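PDB 2II1: acetamidase from Bacillus halodurans, which probably hydrolyses carbon-nitrogen bonds in linear amides other than peptides, and binds calcium ions. Local coordinates for residues Ala69-Met74 against Glu172-Leu177. Residues are numbered along the deposited sequence; the frame is centred on the assembly and turned at random.
Sequences ARRGDM and EVDGAL
With CG turned beside its own backbone N (chi1 -70°), Asp174 swings its carboxylate between Arg70 and Arg71, while a bend at chi2 (-67°) folds the Arg70 chain so that CD lies against the carboxylate and NH1 reaches Asp174 OD2 at 2.9 Å. In this salt bridge OD2 lies in the plane of the guanidinium, but NH1 comes at it from above the plane of the carboxylate, the two planes standing nearly perpendicular. Asp174 OD1 accepts a hydrogen bond from the backbone N of Arg71 at 2.9 Å, almost along its C-O axis, and has a long salt bridge with Arg71 NH1. Arg71, extended from CG to NE, lies across the 172-174 backbone, with Glu172 O and Val173 CA under one face of its guanidinium. Were Asp174 replaced by alanine, both arginines would probably lose the counter-charge they share and the Arg71 backbone N its acceptor. Beside this network Gly175 N donates to Ala69 O at 2.8 Å, in a nearly straight bond. The pairing illustrates how neighbouring loops are joined through their turns: two type II beta turns, Arg70-Asp73 and Val173-Ala176, each with glycine at its third position, pack side by side where both loops cross between the same two sheets.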
loop_
_atom_site.group_PDB
_atom_site.type_symbol
_atom_site.label_atom_id
_atom_site.label_comp_id
_atom_site.label_asym_id
_atom_site.label_seq_id
_atom_site.Cartn_x
_atom_site.Cartn_y
_atom_site.Cartn_z
ATOM N N ALA A 69 -24.716 2.155 23.985
ATOM C CA ALA A 69 -23.310 2.411 23.716
ATOM C C ALA A 69 -22.779 3.315 24.810
ATOM O O ALA A 69 -23.324 4.387 25.048
ATOM C CB ALA A 69 -23.113 3.079 22.328
ATOM N N ARG A 70 -21.699 2.874 25.446
ATOM C CA ARG A 70 -21.097 3.537 26.588
ATOM C C ARG A 70 -19.602 3.692 26.372
ATOM O O ARG A 70 -19.007 2.925 25.642
ATOM C CB ARG A 70 -21.370 2.708 27.859
ATOM C CG ARG A 70 -22.863 2.540 28.202
ATOM C CD ARG A 70 -23.459 3.890 28.608
ATOM N NE ARG A 70 -24.858 3.796 28.995
ATOM C CZ ARG A 70 -25.552 4.781 29.553
ATOM N NH1 ARG A 70 -24.965 5.944 29.823
ATOM N NH2 ARG A 70 -26.836 4.595 29.873
ATOM N N ARG A 71 -18.993 4.687 27.002
ATOM C CA ARG A 71 -17.530 4.836 26.994
ATOM C C ARG A 71 -16.823 3.504 27.183
ATOM O O ARG A 71 -17.108 2.792 28.140
ATOM C CB ARG A 71 -17.069 5.760 28.127
ATOM C CG ARG A 71 -17.259 7.218 27.875
ATOM C CD ARG A 71 -17.218 8.056 29.158
ATOM N NE ARG A 71 -17.013 9.474 28.845
ATOM C CZ ARG A 71 -17.974 10.341 28.502
ATOM N NH1 ARG A 71 -19.261 9.975 28.435
ATOM N NH2 ARG A 71 -17.642 11.601 28.223
ATOM N N GLY A 72 -15.892 3.181 26.285
ATOM C CA GLY A 72 -15.153 1.901 26.322
ATOM C C GLY A 72 -15.653 0.799 25.389
ATOM O O GLY A 72 -14.918 -0.140 25.103
ATOM N N ASP A 73 -16.894 0.915 24.918
ATOM C CA ASP A 73 -17.477 -0.006 23.932
ATOM C C ASP A 73 -16.871 0.321 22.561
ATOM O O ASP A 73 -16.098 1.260 22.412
ATOM C CB ASP A 73 -19.022 0.127 23.862
ATOM C CG ASP A 73 -19.736 -0.264 25.177
ATOM O OD1 ASP A 73 -19.075 -0.633 26.163
ATOM O OD2 ASP A 73 -20.983 -0.179 25.239
HETATM N N MSE A 74 -17.226 -0.481 21.575
HETATM C CA MSE A 74 -16.986 -0.149 20.189
HETATM C C MSE A 74 -18.257 -0.322 19.390
HETATM O O MSE A 74 -19.198 -1.015 19.833
HETATM C CB MSE A 74 -15.813 -0.957 19.598
HETATM C CG MSE A 74 -15.765 -2.431 19.872
HETATM SE SE MSE A 74 -14.460 -3.316 18.650
HETATM C CE MSE A 74 -15.360 -5.078 18.516
ATOM N N GLU A 172 -16.323 6.651 22.711
ATOM C CA GLU A 172 -15.575 7.414 23.707
ATOM C C GLU A 172 -16.466 8.372 24.503
ATOM O O GLU A 172 -16.049 8.865 25.534
ATOM C CB GLU A 172 -14.449 8.184 23.043
ATOM C CG GLU A 172 -13.412 7.315 22.342
ATOM C CD GLU A 172 -12.671 6.352 23.279
ATOM O OE1 GLU A 172 -12.747 6.497 24.511
ATOM O OE2 GLU A 172 -11.992 5.443 22.779
ATOM N N VAL A 173 -17.673 8.649 24.010
ATOM C CA VAL A 173 -18.669 9.412 24.755
ATOM C C VAL A 173 -19.935 8.556 24.683
ATOM O O VAL A 173 -20.135 7.855 23.698
ATOM C CB VAL A 173 -18.860 10.853 24.155
ATOM C CG1 VAL A 173 -17.496 11.503 23.818
ATOM C CG2 VAL A 173 -19.717 10.851 22.923
ATOM N N ASP A 174 -20.781 8.565 25.716
ATOM C CA ASP A 174 -21.939 7.665 25.719
ATOM C C ASP A 174 -22.841 7.977 24.503
ATOM O O ASP A 174 -23.028 9.154 24.124
ATOM C CB ASP A 174 -22.736 7.741 27.027
ATOM C CG ASP A 174 -21.997 7.128 28.252
ATOM O OD1 ASP A 174 -20.936 6.449 28.156
ATOM O OD2 ASP A 174 -22.509 7.353 29.359
ATOM N N GLY A 175 -23.382 6.917 23.885
ATOM C CA GLY A 175 -24.126 7.044 22.645
ATOM C C GLY A 175 -23.284 7.049 21.376
ATOM O O GLY A 175 -23.831 6.984 20.281
ATOM N N ALA A 176 -21.964 7.166 21.505
ATOM C CA ALA A 176 -21.009 7.132 20.344
ATOM C C ALA A 176 -21.006 8.409 19.501
ATOM O O ALA A 176 -19.959 9.032 19.338
ATOM C CB ALA A 176 -21.260 5.912 19.451
ATOM N N LEU A 177 -22.182 8.749 18.965
ATOM C CA LEU A 177 -22.407 9.896 18.066
ATOM C C LEU A 177 -21.695 9.707 16.737
ATOM O O LEU A 177 -20.659 10.330 16.469
ATOM C CB LEU A 177 -22.028 11.227 18.702
ATOM C CG LEU A 177 -22.714 11.522 20.043
ATOM C CD1 LEU A 177 -22.129 12.786 20.585
ATOM C CD2 LEU A 177 -24.214 11.622 19.927
#